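Local coordinates for protein cellulose 1,4-beta-cellobiosidase (PDB 4JJJ) that probably hydrolyses cellulose to cellobiose as a family 48 glycoside hydrolase, this chain being the catalytic domain of a longer, multidomain protein, at residues A[175-185]-A[403-411]; A[441-452]-A[505-513]. The protein carries 1 engineered substitution. One frame throughout, in Å; residues are numbered along the deposited sequence. Where two conformers were deposited one is given.

Contact 1: residues A[175-185]-A[403-411]. With CA (calcium ion), chain E; BGC (beta-D-glucopyranose), chain D; BGC (beta-D-glucopyranose), chain B; BGC (beta-D-glucopyranose), chain C.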
loop_
_atom_site.group_PDB
_atom_site.type_symbol
_atom_site.label_atom_id
_atom_site.label_comp_id
_atom_site.label_asym_id
_atom_site.label_seq_id
_atom_site.Cartn_x
_atom_site.Cartn_y
_atom_site.Cartn_z
ATOM N N TYR A 175 -11.388 -5.574 -0.501
ATOM C CA TYR A 175 -12.090 -4.358 -0.075
ATOM C C TYR A 175 -12.929 -3.753 -1.156
ATOM O O TYR A 175 -12.452 -3.449 -2.251
ATOM C CB TYR A 175 -11.029 -3.337 0.437
ATOM C CG TYR A 175 -10.141 -3.902 1.480
ATOM C CD1 TYR A 175 -10.561 -4.029 2.750
ATOM C CD2 TYR A 175 -8.871 -4.297 1.138
ATOM C CE1 TYR A 175 -9.778 -4.683 3.713
ATOM C CE2 TYR A 175 -8.041 -4.933 2.058
ATOM C CZ TYR A 175 -8.461 -5.075 3.347
ATOM O OH TYR A 175 -7.724 -5.639 4.378
ATOM N N GLN A 176 -14.194 -3.521 -0.765
ATOM C CA GLN A 176 -15.198 -2.932 -1.635
ATOM C C GLN A 176 -16.257 -2.083 -0.907
ATOM O O GLN A 176 -16.949 -1.265 -1.578
ATOM C CB GLN A 176 -16.022 -3.919 -2.491
ATOM C CG GLN A 176 -15.306 -4.753 -3.471
ATOM C CD GLN A 176 -15.007 -4.001 -4.742
ATOM O OE1 GLN A 176 -15.878 -3.875 -5.680
ATOM N NE2 GLN A 176 -13.816 -3.467 -4.828
ATOM N N ARG A 177 -16.358 -2.193 0.376
ATOM C CA ARG A 177 -17.610 -1.719 1.092
ATOM C C ARG A 177 -17.340 -0.698 2.138
ATOM O O ARG A 177 -17.957 -0.612 3.208
ATOM C CB ARG A 177 -18.442 -2.938 1.621
ATOM C CG ARG A 177 -18.908 -3.793 0.418
ATOM C CD ARG A 177 -19.797 -4.964 0.802
ATOM N NE ARG A 177 -19.130 -5.932 1.601
ATOM C CZ ARG A 177 -19.659 -7.034 2.104
ATOM N NH1 ARG A 177 -20.926 -7.275 1.861
ATOM N NH2 ARG A 177 -18.920 -7.907 2.794
ATOM N N GLY A 178 -16.397 0.169 1.801
ATOM C CA GLY A 178 -16.265 1.400 2.574
ATOM C C GLY A 178 -15.402 1.314 3.836
ATOM O O GLY A 178 -14.649 0.316 4.098
ATOM N N ALA A 179 -15.398 2.388 4.586
ATOM C CA ALA A 179 -14.527 2.547 5.682
ATOM C C ALA A 179 -14.587 1.593 6.801
ATOM O O ALA A 179 -13.631 1.421 7.568
ATOM C CB ALA A 179 -14.652 3.978 6.245
ATOM N N ARG A 180 -15.755 0.949 6.983
ATOM C CA ARG A 180 -15.962 0.104 8.130
ATOM C C ARG A 180 -15.778 -1.325 7.755
ATOM O O ARG A 180 -15.988 -2.180 8.567
ATOM C CB ARG A 180 -17.382 0.387 8.716
ATOM C CG ARG A 180 -17.381 1.673 9.529
ATOM C CD ARG A 180 -18.663 1.817 10.355
ATOM N NE ARG A 180 -18.799 0.817 11.371
ATOM C CZ ARG A 180 -19.804 0.790 12.257
ATOM N NH1 ARG A 180 -20.743 1.754 12.235
ATOM N NH2 ARG A 180 -19.880 -0.189 13.152
ATOM N N GLU A 181 -15.419 -1.592 6.519
ATOM C CA GLU A 181 -15.236 -2.999 6.110
ATOM C C GLU A 181 -13.729 -3.337 6.374
ATOM O O GLU A 181 -12.867 -2.974 5.559
ATOM C CB GLU A 181 -15.601 -3.199 4.654
ATOM C CG GLU A 181 -15.458 -4.631 4.194
ATOM C CD GLU A 181 -15.508 -4.807 2.722
ATOM O OE1 GLU A 181 -14.850 -4.008 1.948
ATOM O OE2 GLU A 181 -16.318 -5.668 2.189
ATOM N N SER A 182 -13.462 -4.054 7.460
ATOM C CA SER A 182 -12.120 -4.508 7.775
ATOM C C SER A 182 -11.716 -5.746 6.927
ATOM O O SER A 182 -12.483 -6.293 6.133
ATOM C CB SER A 182 -12.105 -4.888 9.181
ATOM O OG SER A 182 -12.641 -6.216 9.408
ATOM N N VAL A 183 -10.433 -6.120 7.083
ATOM C CA VAL A 183 -9.873 -7.343 6.425
ATOM C C VAL A 183 -10.717 -8.554 6.726
ATOM O O VAL A 183 -10.773 -9.535 5.975
ATOM C CB VAL A 183 -8.400 -7.511 6.883
ATOM C CG1 VAL A 183 -8.324 -7.743 8.386
ATOM C CG2 VAL A 183 -7.685 -8.554 6.027
ATOM N N TRP A 184 -11.400 -8.546 7.898
ATOM C CA TRP A 184 -12.242 -9.689 8.376
ATOM C C TRP A 184 -13.605 -9.729 7.711
ATOM O O TRP A 184 -14.290 -10.729 7.873
ATOM C CB TRP A 184 -12.429 -9.622 9.859
ATOM C CG TRP A 184 -11.175 -9.631 10.611
ATOM C CD1 TRP A 184 -10.455 -8.532 10.999
ATOM C CD2 TRP A 184 -10.361 -10.756 10.847
ATOM N NE1 TRP A 184 -9.258 -8.943 11.593
ATOM C CE2 TRP A 184 -9.182 -10.310 11.501
ATOM C CE3 TRP A 184 -10.541 -12.116 10.658
ATOM C CZ2 TRP A 184 -8.152 -11.204 11.879
ATOM C CZ3 TRP A 184 -9.534 -12.988 11.045
ATOM C CH2 TRP A 184 -8.395 -12.547 11.667
ATOM N N GLU A 185 -13.991 -8.646 7.006
ATOM C CA GLU A 185 -15.398 -8.411 6.594
ATOM C C GLU A 185 -15.614 -8.345 5.126
ATOM O O GLU A 185 -16.688 -8.004 4.694
ATOM C CB GLU A 185 -15.908 -7.155 7.307
ATOM C CG GLU A 185 -16.013 -7.278 8.852
ATOM C CD GLU A 185 -16.167 -5.987 9.563
ATOM O OE1 GLU A 185 -15.451 -5.050 9.240
ATOM O OE2 GLU A 185 -16.962 -5.859 10.487
ATOM N N GLN A 403 -7.926 9.352 10.326
ATOM C CA GLN A 403 -7.993 7.936 9.972
ATOM C C GLN A 403 -8.373 7.777 8.485
ATOM O O GLN A 403 -9.373 7.237 8.114
ATOM C CB GLN A 403 -8.977 7.148 10.867
ATOM C CG GLN A 403 -10.355 7.835 10.996
ATOM C CD GLN A 403 -11.363 7.015 11.735
ATOM O OE1 GLN A 403 -11.144 5.822 12.111
ATOM N NE2 GLN A 403 -12.608 7.585 11.782
ATOM N N PRO A 404 -7.529 8.275 7.587
ATOM C CA PRO A 404 -7.927 8.198 6.158
ATOM C C PRO A 404 -8.322 6.822 5.688
ATOM O O PRO A 404 -7.601 5.873 5.947
ATOM C CB PRO A 404 -6.638 8.684 5.444
ATOM C CG PRO A 404 -5.926 9.516 6.454
ATOM C CD PRO A 404 -6.140 8.812 7.739
ATOM N N VAL A 405 -9.429 6.750 5.000
ATOM C CA VAL A 405 -9.873 5.577 4.298
ATOM C C VAL A 405 -10.353 4.441 5.182
ATOM O O VAL A 405 -11.529 4.072 5.050
ATOM C CB VAL A 405 -8.933 5.075 3.210
ATOM C CG1 VAL A 405 -9.581 3.974 2.436
ATOM C CG2 VAL A 405 -8.518 6.244 2.271
ATOM N N TRP A 406 -9.458 3.809 5.919
ATOM C CA TRP A 406 -9.816 2.639 6.776
ATOM C C TRP A 406 -10.205 3.217 8.158
ATOM O O TRP A 406 -9.470 4.043 8.754
ATOM C CB TRP A 406 -8.624 1.728 7.031
ATOM C CG TRP A 406 -8.259 0.729 6.005
ATOM C CD1 TRP A 406 -8.658 0.624 4.729
ATOM C CD2 TRP A 406 -7.377 -0.382 6.289
ATOM N NE1 TRP A 406 -8.043 -0.515 4.170
ATOM C CE2 TRP A 406 -7.267 -1.144 5.122
ATOM C CE3 TRP A 406 -6.736 -0.788 7.404
ATOM C CZ2 TRP A 406 -6.494 -2.305 5.099
ATOM C CZ3 TRP A 406 -5.958 -2.000 7.376
ATOM C CH2 TRP A 406 -5.868 -2.680 6.243
ATOM N N ASN A 407 -11.356 2.749 8.686
ATOM C CA ASN A 407 -11.698 3.040 10.096
ATOM C C ASN A 407 -11.805 1.799 11.001
ATOM O O ASN A 407 -12.124 1.838 12.133
ATOM C CB ASN A 407 -13.040 3.724 10.121
ATOM C CG ASN A 407 -13.162 5.073 9.423
ATOM O OD1 ASN A 407 -14.335 5.621 9.347
ATOM N ND2 ASN A 407 -12.104 5.655 8.977
ATOM N N ASP A 408 -11.526 0.628 10.398
ATOM C CA ASP A 408 -11.521 -0.692 11.070
ATOM C C ASP A 408 -10.300 -1.479 10.681
ATOM O O ASP A 408 -10.417 -2.389 9.890
ATOM C CB ASP A 408 -12.838 -1.414 10.729
ATOM C CG ASP A 408 -13.095 -2.630 11.607
ATOM O OD1 ASP A 408 -14.211 -3.184 11.374
ATOM O OD2 ASP A 408 -12.314 -2.940 12.482
ATOM N N PRO A 409 -9.140 -1.154 11.277
ATOM C CA PRO A 409 -8.861 -0.180 12.292
ATOM C C PRO A 409 -8.565 1.211 11.687
ATOM O O PRO A 409 -8.264 1.332 10.525
ATOM C CB PRO A 409 -7.589 -0.733 12.910
ATOM C CG PRO A 409 -6.840 -1.275 11.759
ATOM C CD PRO A 409 -7.917 -1.940 10.934
ATOM N N PRO A 410 -8.618 2.234 12.548
ATOM C CA PRO A 410 -8.158 3.560 12.093
ATOM C C PRO A 410 -6.797 3.455 11.429
ATOM O O PRO A 410 -5.878 2.929 12.017
ATOM C CB PRO A 410 -8.135 4.355 13.366
ATOM C CG PRO A 410 -9.162 3.668 14.277
ATOM C CD PRO A 410 -8.927 2.221 13.995
ATOM N N SER A 411 -6.716 3.959 10.187
ATOM C CA SER A 411 -5.627 3.697 9.281
ATOM C C SER A 411 -4.281 4.251 9.732
ATOM O O SER A 411 -3.224 3.796 9.249
ATOM C CB SER A 411 -5.862 4.229 7.897
ATOM O OG SER A 411 -5.949 5.658 7.966
HETATM CA CA CA E . -16.340 -3.322 10.608
HETATM C C2 BGC D . -5.336 -1.251 1.051
HETATM C C3 BGC D . -6.711 -1.536 0.447
HETATM C C4 BGC D . -6.723 -1.071 -0.973
HETATM C C5 BGC D . -5.624 -1.644 -1.825
HETATM C C6 BGC D . -5.609 -1.145 -3.265
HETATM C C1 BGC D . -4.296 -1.763 0.096
HETATM O O1 BGC D . -2.990 -1.425 0.592
HETATM O O2 BGC D . -5.158 -1.812 2.369
HETATM O O3 BGC D . -7.666 -0.767 1.221
HETATM O O4 BGC D . -7.955 -1.692 -1.485
HETATM O O5 BGC D . -4.379 -1.258 -1.219
HETATM O O6 BGC D . -5.543 0.310 -3.249
HETATM C C2 BGC B . -9.570 -1.795 -3.330
HETATM C C3 BGC B . -10.471 -0.937 -4.142
HETATM C C4 BGC B . -11.359 -0.017 -3.287
HETATM C C5 BGC B . -10.402 0.693 -2.296
HETATM C C6 BGC B . -11.218 1.656 -1.446
HETATM C C1 BGC B . -8.768 -0.925 -2.376
HETATM O O2 BGC B . -8.733 -2.566 -4.154
HETATM O O3 BGC B . -11.192 -1.794 -4.951
HETATM O O4 BGC B . -11.947 1.040 -4.094
HETATM O O5 BGC B . -9.627 -0.206 -1.509
HETATM O O6 BGC B . -11.919 0.864 -0.464
HETATM C C2 BGC C . -13.790 2.099 -5.095
HETATM C C3 BGC C . -15.033 1.887 -5.933
HETATM C C4 BGC C . -14.779 0.996 -7.135
HETATM C C5 BGC C . -14.052 -0.266 -6.747
HETATM C C6 BGC C . -13.587 -1.123 -7.864
HETATM C C1 BGC C . -13.173 0.718 -4.760
HETATM O O2 BGC C . -14.030 2.851 -3.913
HETATM O O3 BGC C . -15.550 3.173 -6.371
HETATM O O4 BGC C . -16.113 0.649 -7.640
HETATM O O5 BGC C . -12.856 0.049 -5.969
HETATM O O6 BGC C . -13.017 -2.334 -7.403
HETATM O O HOH W 1 -11.775 1.374 3.607
HETATM O O HOH W 2 -11.286 -0.248 7.633
HETATM O O HOH W 3 -16.591 -1.103 11.763
HETATM O O HOH W 4 -8.818 -3.904 8.148
HETATM O O HOH W 5 -18.604 -3.148 10.028
#
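D408 and E185 meet across the two loops at a calcium ion. D408 gives one oxygen, OD1, at 2.3 Å from the calcium. E185 grips the ion with both OE1 and OE2. The two carboxylate planes stand nearly at right angles, 86° apart. Their oxygens, E185 OE1 and D408 OD1, come within 3.1 Å, a closeness the shared calcium probably offsets. The carbonyl O of R180, waters 3 and 5 and E560 complete the shell.

A second layer sets these ligands. S182 N and S182 OG both donate to E185 OE1, the N-H on its anti lone pair and the hydroxyl from above the carboxylate plane. D408 CG lies anti to its backbone N (chi1 -167°), which swings OD1 to the calcium, while OD2 makes a salt bridge with R551. One direct backbone bond ties the loops, from N407 N to A179 O at 2.9 Å. Water 2 also bridges A179 O and D408 N, and A179 CB packs on V405 O.

Away from the metal, Y175 and W406 lie obliquely, with Y175 OH 3.6 Å from W406 CZ2. A41 O holds that hydroxyl. W406 NE1 donates to O3 of the chain D glucose at 3.0 Å, and Q176 NE2 to O6 of the chain C glucose. The arrangement is a calcium-bridged pair of loops lining the sugar-binding pocket of a family 48 cellulase domain.

Contact 2: residues A[441-452]-A[505-513]. With CA (calcium ion), chain G; FE (Fe (III) ion), chain M.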
loop_
_atom_site.group_PDB
_atom_site.type_symbol
_atom_site.label_atom_id
_atom_site.label_comp_id
_atom_site.label_asym_id
_atom_site.label_seq_id
_atom_site.Cartn_x
_atom_site.Cartn_y
_atom_site.Cartn_z
ATOM N N LEU A 441 12.255 16.003 10.146
ATOM C CA LEU A 441 13.090 15.037 10.821
ATOM C C LEU A 441 13.601 15.510 12.181
ATOM O O LEU A 441 13.620 14.751 13.171
ATOM C CB LEU A 441 14.270 14.762 9.915
ATOM C CG LEU A 441 13.930 13.937 8.700
ATOM C CD1 LEU A 441 14.999 14.086 7.614
ATOM C CD2 LEU A 441 13.821 12.467 9.074
ATOM N N ASP A 442 13.965 16.822 12.291
ATOM C CA ASP A 442 14.513 17.290 13.546
ATOM C C ASP A 442 13.487 17.196 14.671
ATOM O O ASP A 442 13.918 17.108 15.841
ATOM C CB ASP A 442 15.029 18.738 13.360
ATOM C CG ASP A 442 16.394 18.819 12.628
ATOM O OD1 ASP A 442 17.117 17.863 12.403
ATOM O OD2 ASP A 442 16.679 20.008 12.280
ATOM N N LYS A 443 12.200 17.314 14.356
ATOM C CA LYS A 443 11.172 17.134 15.362
ATOM C C LYS A 443 10.713 15.678 15.517
ATOM O O LYS A 443 10.384 15.247 16.613
ATOM C CB LYS A 443 10.037 18.057 14.995
ATOM C CG LYS A 443 8.933 18.041 16.042
ATOM C CD LYS A 443 7.851 19.104 15.879
ATOM C CE LYS A 443 6.826 19.054 17.020
ATOM N NZ LYS A 443 5.810 20.188 16.980
ATOM N N TRP A 444 10.694 14.924 14.447
ATOM C CA TRP A 444 10.234 13.522 14.531
ATOM C C TRP A 444 11.207 12.589 15.171
ATOM O O TRP A 444 10.824 11.705 15.929
ATOM C CB TRP A 444 9.847 13.023 13.063
ATOM C CG TRP A 444 9.280 11.670 12.987
ATOM C CD1 TRP A 444 7.927 11.368 12.939
ATOM C CD2 TRP A 444 9.971 10.439 12.924
ATOM N NE1 TRP A 444 7.751 10.051 12.862
ATOM C CE2 TRP A 444 8.979 9.417 12.897
ATOM C CE3 TRP A 444 11.296 10.075 12.922
ATOM C CZ2 TRP A 444 9.306 8.070 12.810
ATOM C CZ3 TRP A 444 11.622 8.726 12.887
ATOM C CH2 TRP A 444 10.656 7.760 12.827
ATOM N N VAL A 445 12.489 12.739 14.819
ATOM C CA VAL A 445 13.531 11.804 15.234
ATOM C C VAL A 445 13.636 11.697 16.768
ATOM O O VAL A 445 13.552 10.599 17.285
ATOM C CB VAL A 445 14.877 12.092 14.533
ATOM C CG1 VAL A 445 16.046 11.310 15.149
ATOM C CG2 VAL A 445 14.792 11.727 13.058
ATOM N N PRO A 446 13.666 12.799 17.483
ATOM C CA PRO A 446 13.683 12.667 18.937
ATOM C C PRO A 446 12.520 11.943 19.527
ATOM O O PRO A 446 12.695 11.197 20.481
ATOM C CB PRO A 446 13.821 14.091 19.448
ATOM C CG PRO A 446 14.190 14.918 18.310
ATOM C CD PRO A 446 13.863 14.204 17.040
ATOM N N TRP A 447 11.339 12.168 18.977
ATOM C CA TRP A 447 10.151 11.540 19.421
ATOM C C TRP A 447 10.267 10.069 19.217
ATOM O O TRP A 447 9.939 9.269 20.100
ATOM C CB TRP A 447 8.900 12.045 18.628
ATOM C CG TRP A 447 7.688 11.330 18.877
ATOM C CD1 TRP A 447 6.913 11.330 20.015
ATOM C CD2 TRP A 447 6.977 10.520 17.933
ATOM N NE1 TRP A 447 5.794 10.574 19.840
ATOM C CE2 TRP A 447 5.808 10.042 18.574
ATOM C CE3 TRP A 447 7.264 10.054 16.632
ATOM C CZ2 TRP A 447 4.905 9.175 17.975
ATOM C CZ3 TRP A 447 6.370 9.199 16.010
ATOM C CH2 TRP A 447 5.165 8.735 16.730
ATOM N N ALA A 448 10.707 9.640 18.046
ATOM C CA ALA A 448 10.853 8.220 17.810
ATOM C C ALA A 448 11.868 7.560 18.702
ATOM O O ALA A 448 11.600 6.519 19.306
ATOM C CB ALA A 448 11.224 7.947 16.335
ATOM N N ILE A 449 13.041 8.182 18.816
ATOM C CA ILE A 449 14.103 7.719 19.726
ATOM C C ILE A 449 13.590 7.553 21.160
ATOM O O ILE A 449 13.880 6.516 21.805
ATOM C CB ILE A 449 15.341 8.648 19.603
ATOM C CG1 ILE A 449 15.958 8.480 18.210
ATOM C CG2 ILE A 449 16.324 8.312 20.726
ATOM C CD1 ILE A 449 17.100 9.450 17.979
ATOM N N GLN A 450 12.844 8.535 21.618
ATOM C CA GLN A 450 12.305 8.592 23.004
ATOM C C GLN A 450 11.369 7.452 23.309
ATOM O O GLN A 450 11.078 7.185 24.465
ATOM C CB GLN A 450 11.518 9.859 23.145
ATOM C CG GLN A 450 12.318 11.113 23.298
ATOM C CD GLN A 450 13.843 10.961 23.197
ATOM O OE1 GLN A 450 14.461 11.460 22.228
ATOM N NE2 GLN A 450 14.483 10.382 24.270
ATOM N N HIS A 451 10.834 6.798 22.266
ATOM C CA HIS A 451 9.932 5.656 22.403
ATOM C C HIS A 451 10.493 4.364 21.879
ATOM O O HIS A 451 9.736 3.424 21.677
ATOM C CB HIS A 451 8.565 6.023 21.721
ATOM C CG HIS A 451 7.916 7.167 22.390
ATOM N ND1 HIS A 451 8.162 8.489 22.056
ATOM C CD2 HIS A 451 7.078 7.212 23.458
ATOM C CE1 HIS A 451 7.575 9.285 22.910
ATOM N NE2 HIS A 451 6.892 8.541 23.753
ATOM N N THR A 452 11.799 4.297 21.745
ATOM C CA THR A 452 12.500 3.103 21.307
ATOM C C THR A 452 13.436 2.619 22.393
ATOM O O THR A 452 14.149 3.446 23.012
ATOM C CB THR A 452 13.300 3.445 20.006
ATOM O OG1 THR A 452 12.391 3.822 18.965
ATOM C CG2 THR A 452 14.055 2.258 19.506
ATOM N N LEU A 505 12.810 1.788 10.911
ATOM C CA LEU A 505 13.204 2.766 11.909
ATOM C C LEU A 505 14.743 2.916 11.897
ATOM O O LEU A 505 15.259 4.030 11.871
ATOM C CB LEU A 505 12.680 2.348 13.280
ATOM C CG LEU A 505 13.094 3.257 14.440
ATOM C CD1 LEU A 505 12.668 4.689 14.169
ATOM C CD2 LEU A 505 12.529 2.675 15.728
ATOM N N ALA A 506 15.457 1.814 11.864
ATOM C CA ALA A 506 16.901 1.834 11.826
ATOM C C ALA A 506 17.358 2.627 10.591
ATOM O O ALA A 506 18.293 3.471 10.704
ATOM C CB ALA A 506 17.473 0.482 11.766
ATOM N N LYS A 507 16.752 2.391 9.407
ATOM C CA LYS A 507 17.162 3.133 8.221
ATOM C C LYS A 507 16.895 4.615 8.351
ATOM O O LYS A 507 17.713 5.463 7.945
ATOM C CB LYS A 507 16.545 2.540 7.009
ATOM C CG LYS A 507 17.172 1.220 6.554
ATOM C CD LYS A 507 16.595 0.721 5.284
ATOM C CE LYS A 507 15.193 0.117 5.448
ATOM N NZ LYS A 507 14.420 0.121 4.140
ATOM N N THR A 508 15.698 4.938 8.814
ATOM C CA THR A 508 15.347 6.323 8.954
ATOM C C THR A 508 16.404 7.057 9.761
ATOM O O THR A 508 16.864 8.149 9.374
ATOM C CB THR A 508 13.962 6.469 9.713
ATOM O OG1 THR A 508 12.975 5.874 8.902
ATOM C CG2 THR A 508 13.527 7.881 9.854
ATOM N N LEU A 509 16.780 6.455 10.851
ATOM C CA LEU A 509 17.772 7.026 11.760
ATOM C C LEU A 509 19.186 7.122 11.123
ATOM O O LEU A 509 19.872 8.118 11.305
ATOM C CB LEU A 509 17.821 6.215 13.080
ATOM C CG LEU A 509 16.509 6.332 13.924
ATOM C CD1 LEU A 509 16.530 5.403 15.103
ATOM C CD2 LEU A 509 16.278 7.740 14.377
ATOM N N MET A 510 19.556 6.122 10.370
ATOM C CA MET A 510 20.863 6.106 9.688
ATOM C C MET A 510 20.956 7.199 8.622
ATOM O O MET A 510 21.973 7.914 8.611
ATOM C CB MET A 510 21.115 4.739 9.072
ATOM C CG MET A 510 21.587 3.718 10.135
ATOM S SD MET A 510 22.182 2.193 9.386
ATOM C CE MET A 510 20.766 1.576 8.472
ATOM N N TYR A 511 19.962 7.315 7.744
ATOM C CA TYR A 511 19.998 8.365 6.692
ATOM C C TYR A 511 20.079 9.701 7.347
ATOM O O TYR A 511 20.818 10.635 6.897
ATOM C CB TYR A 511 18.800 8.217 5.736
ATOM C CG TYR A 511 18.912 7.061 4.794
ATOM C CD1 TYR A 511 18.132 5.945 4.965
ATOM C CD2 TYR A 511 19.743 7.115 3.682
ATOM C CE1 TYR A 511 18.237 4.903 4.050
ATOM C CE2 TYR A 511 19.886 6.100 2.775
ATOM C CZ TYR A 511 19.168 4.949 2.960
ATOM O OH TYR A 511 19.173 3.896 2.095
ATOM N N TYR A 512 19.245 9.914 8.386
ATOM C CA TYR A 512 19.269 11.186 9.095
ATOM C C TYR A 512 20.606 11.474 9.767
ATOM O O TYR A 512 21.134 12.600 9.692
ATOM C CB TYR A 512 18.192 11.177 10.156
ATOM C CG TYR A 512 18.192 12.411 11.056
ATOM C CD1 TYR A 512 17.762 13.675 10.590
ATOM C CD2 TYR A 512 18.560 12.267 12.372
ATOM C CE1 TYR A 512 17.739 14.814 11.455
ATOM C CE2 TYR A 512 18.577 13.403 13.209
ATOM C CZ TYR A 512 18.140 14.619 12.742
ATOM O OH TYR A 512 18.074 15.652 13.602
ATOM N N ALA A 513 21.151 10.453 10.386
ATOM C CA ALA A 513 22.459 10.613 11.037
ATOM C C ALA A 513 23.553 10.916 10.072
ATOM O O ALA A 513 24.433 11.716 10.411
ATOM C CB ALA A 513 22.798 9.348 11.811
HETATM CA CA CA G . 18.824 20.489 11.841
HETATM FE FE FE M . 6.048 9.550 25.561
HETATM O O HOH W 6 19.542 18.256 11.253
HETATM O O HOH W 7 20.955 19.637 12.435
HETATM O O HOH W 8 19.725 22.262 12.805
HETATM O O HOH W 9 7.024 8.139 26.511
HETATM O O HOH W 10 7.635 10.519 26.342
#
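Y512 lies across L441, D442 and V445, its ring edge toward the D442 carboxylate and one face under V445. The hydroxyl donates to D442 OD1 at 2.7 Å, reaching it on the anti side, 26° out of the carboxylate plane. Ring and carboxylate planes are steeply inclined. The other oxygen, D442 OD2, binds a calcium ion at 2.2 Å, with E438 and waters 6, 7 and 8 as further ligands. Water 6 also donates to D442 OD1, which is therefore held by two bonds. V445 CG2 makes a CH-pi contact 4.0 Å from the Y512 ring centroid. L441 CB touches the ring obliquely at CD1. A phenylalanine in place of Y512 would probably keep much of this packing but leave D442 OD1 without its hydroxyl donor, so the carboxylate would be less firmly turned toward the calcium.

Helices 435-450 and 499-516 probably belong to the (α/α)6 barrel. Here their short segments run closer to antiparallel than parallel, at 135°, with axes 11.2 Å apart. L509 CD2 touches both V445 CG1 and I449 CG1. With chi1 at -176°, the W444 indole reaches across to T508 and L505 CD1, and W444 CZ3 lies 3.7 Å from T508 CG2. Q418 holds W444 NE1. Beyond the kinked helix, T452 and L505 meet tip to tip, T452 OG1 3.4 Å from L505 CD2, while T452 OG1 bonds back to A448 O.

In the fold
The two contacts follow one another along the chain. Contact 1 closes at residue 411, before contact 2 opens at 441. Helix 416-432 starts soon after 403-411, and its side chains touch both segments of contact 2. The centres are 29 Å apart and the nearest atoms about 12 Å, with no direct touch. Both belong to the family 48 catalytic domain but differ in kind. Contact 1 joins loops: 175-185 links strands 170-173 and 189-190. Loop 403-411 leads from strand 398-401 to helix 416-432. Contact 2 packs two helices, probably of the barrel. Contact 1 gives three residues to its calcium, contact 2 one to another calcium. Contact 1 also lines the sugar pocket, whereas contact 2 lies farther from the chain centre.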